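Local coordinates for putative hydantoin racemase (PDB 3QVL), which racemises allantoin and probably also interconverts the D and L forms of other 5-substituted hydantoins, at residues 8-12 and 13-17. Residues are numbered along the deposited sequence; the frame is centred on the assembly and turned at random.
With 5HY ([(4R)-2,5-dioxoimidazolidin-4-yl]acetic acid), chain C.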
loop_
_atom_site.group_PDB
_atom_site.type_symbol
_atom_site.label_atom_id
_atom_site.label_comp_id
_atom_site.label_asym_id
_atom_site.label_seq_id
_atom_site.Cartn_x
_atom_site.Cartn_y
_atom_site.Cartn_z
ATOM N N ASN A 8 -22.745 23.617 7.127
ATOM C CA ASN A 8 -23.036 22.486 7.993
ATOM C C ASN A 8 -23.945 21.537 7.215
ATOM O O ASN A 8 -25.073 21.901 6.887
ATOM C CB ASN A 8 -23.714 22.950 9.288
ATOM C CG ASN A 8 -24.097 21.793 10.204
ATOM O OD1 ASN A 8 -23.606 20.671 10.057
ATOM N ND2 ASN A 8 -24.979 22.068 11.161
ATOM N N PRO A 9 -23.449 20.326 6.889
ATOM C CA PRO A 9 -24.209 19.370 6.081
ATOM C C PRO A 9 -25.432 18.780 6.784
ATOM O O PRO A 9 -26.326 18.263 6.111
ATOM C CB PRO A 9 -23.179 18.275 5.779
ATOM C CG PRO A 9 -21.866 18.964 5.914
ATOM C CD PRO A 9 -22.068 19.862 7.090
ATOM N N ASN A 10 -25.470 18.845 8.113
ATOM C CA ASN A 10 -26.674 18.463 8.851
ATOM C C ASN A 10 -27.577 19.672 9.114
ATOM O O ASN A 10 -27.146 20.816 8.958
ATOM C CB ASN A 10 -26.336 17.692 10.139
ATOM C CG ASN A 10 -25.712 18.565 11.213
ATOM O OD1 ASN A 10 -26.286 19.570 11.635
ATOM N ND2 ASN A 10 -24.537 18.164 11.680
ATOM N N THR A 11 -28.821 19.414 9.515
ATOM C CA THR A 11 -29.829 20.471 9.649
ATOM C C THR A 11 -29.926 21.082 11.050
ATOM O O THR A 11 -30.790 21.929 11.301
ATOM C CB THR A 11 -31.231 19.981 9.214
ATOM O OG1 THR A 11 -31.613 18.855 10.012
ATOM C CG2 THR A 11 -31.238 19.590 7.740
ATOM N N SER A 12 -29.045 20.660 11.955
ATOM C CA SER A 12 -29.013 21.202 13.313
ATOM C C SER A 12 -28.516 22.644 13.313
ATOM O O SER A 12 -27.367 22.911 12.947
ATOM C CB SER A 12 -28.130 20.339 14.220
ATOM O OG SER A 12 -27.897 20.973 15.468
ATOM N N LEU A 13 -29.383 23.569 13.720
ATOM C CA LEU A 13 -28.997 24.976 13.824
ATOM C C LEU A 13 -27.997 25.161 14.963
ATOM O O LEU A 13 -27.090 25.989 14.868
ATOM C CB LEU A 13 -30.219 25.881 14.023
ATOM C CG LEU A 13 -30.229 27.237 13.293
ATOM C CD1 LEU A 13 -31.559 27.929 13.486
ATOM C CD2 LEU A 13 -29.100 28.173 13.720
ATOM N N ALA A 14 -28.161 24.375 16.027
ATOM C CA ALA A 14 -27.240 24.390 17.164
ATOM C C ALA A 14 -25.800 24.106 16.734
ATOM O O ALA A 14 -24.876 24.816 17.141
ATOM C CB ALA A 14 -27.691 23.395 18.226
ATOM N N MET A 15 -25.619 23.081 15.904
ATOM C CA MET A 15 -24.297 22.730 15.379
ATOM C C MET A 15 -23.799 23.770 14.369
ATOM O O MET A 15 -22.601 24.059 14.314
ATOM C CB MET A 15 -24.307 21.316 14.783
ATOM C CG MET A 15 -22.950 20.812 14.283
ATOM S SD MET A 15 -22.517 19.116 14.753
ATOM C CE MET A 15 -24.124 18.340 14.891
ATOM N N THR A 16 -24.721 24.338 13.590
ATOM C CA THR A 16 -24.399 25.422 12.655
ATOM C C THR A 16 -23.828 26.636 13.401
ATOM O O THR A 16 -22.888 27.277 12.925
ATOM C CB THR A 16 -25.628 25.834 11.803
ATOM O OG1 THR A 16 -26.214 24.672 11.204
ATOM C CG2 THR A 16 -25.230 26.811 10.699
ATOM N N GLU A 17 -24.396 26.931 14.571
ATOM C CA GLU A 17 -23.919 28.013 15.439
ATOM C C GLU A 17 -22.496 27.765 15.942
ATOM O O GLU A 17 -21.665 28.674 15.937
ATOM C CB GLU A 17 -24.860 28.202 16.633
ATOM C CG GLU A 17 -26.222 28.794 16.289
ATOM C CD GLU A 17 -27.270 28.527 17.360
ATOM O OE1 GLU A 17 -26.900 28.289 18.531
ATOM O OE2 GLU A 17 -28.474 28.558 17.030
HETATM C C 5HY C . -19.940 15.784 11.945
HETATM N N 5HY C . -21.502 14.097 11.847
HETATM O O 5HY C . -18.894 16.430 11.960
HETATM C CA 5HY C . -20.048 14.277 11.753
HETATM C CB 5HY C . -19.286 13.479 12.834
HETATM C CG 5HY C . -19.537 13.897 14.292
HETATM O OAB 5HY C . -23.270 15.483 12.084
HETATM N NAF 5HY C . -21.161 16.299 12.065
HETATM C CAI 5HY C . -22.056 15.305 11.997
HETATM O OD1 5HY C . -19.099 13.124 15.169
HETATM O OD2 5HY C . -20.135 14.972 14.514
#
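Ser12 meets Met15 as the N-cap of helix 13-26: Ser12 OG accepts from Met15 N at 3.1 Å, with an N-H...O angle of 164°. With OG anti to the backbone N (chi1 170°), the hydroxyl reaches a first-turn N-H that has no helical carbonyl to bind. Ser12 O receives the other two bonds, from Thr16 OG1 at 2.7 Å and from Thr16 N at 3.1 Å. These two donors approach from opposite faces of the carbonyl plane, so the same threonine grips one acceptor from both sides.

Two consecutive Asx turns, sharing Asn10, shape the loop that leads from strand 2-7 into this helix. Asn8 OD1 accepts from Asn10 N, which lies well above its carbonyl plane; Asn10 OD1 accepts from Ser12 N at 3.0 Å, a donor tilted 17° from the plane. The same oxygen also takes Asn8 ND2 at 2.9 Å, from above the plane, and this pair of bonds limits rotation of the Asn10 amide. The other end of that amide faces the ligand pocket: Asn10 ND2 donates to OAB of the bound hydantoin acetic acid (5HY) at 3.0 Å. This makes Asn8 a second-shell partner, consistent with a part in orienting Asn10.

Met15 lies between the helix and the ligand site, its bent chain crossing Asn10 at about a right angle and also touching Val148 of the pocket. Around the ligand, Phe78 N, Gly183 N, Ile45 O, Thr117 OG1 and Ser182 OG supply further hydrogen bonds. Pro9 packs on Ala54 and Val58 of helix 48-68. At the meeting of methionine and amide, Met15 CE comes within 3.2 Å of Asn10 ND2, the nitrogen that holds OAB.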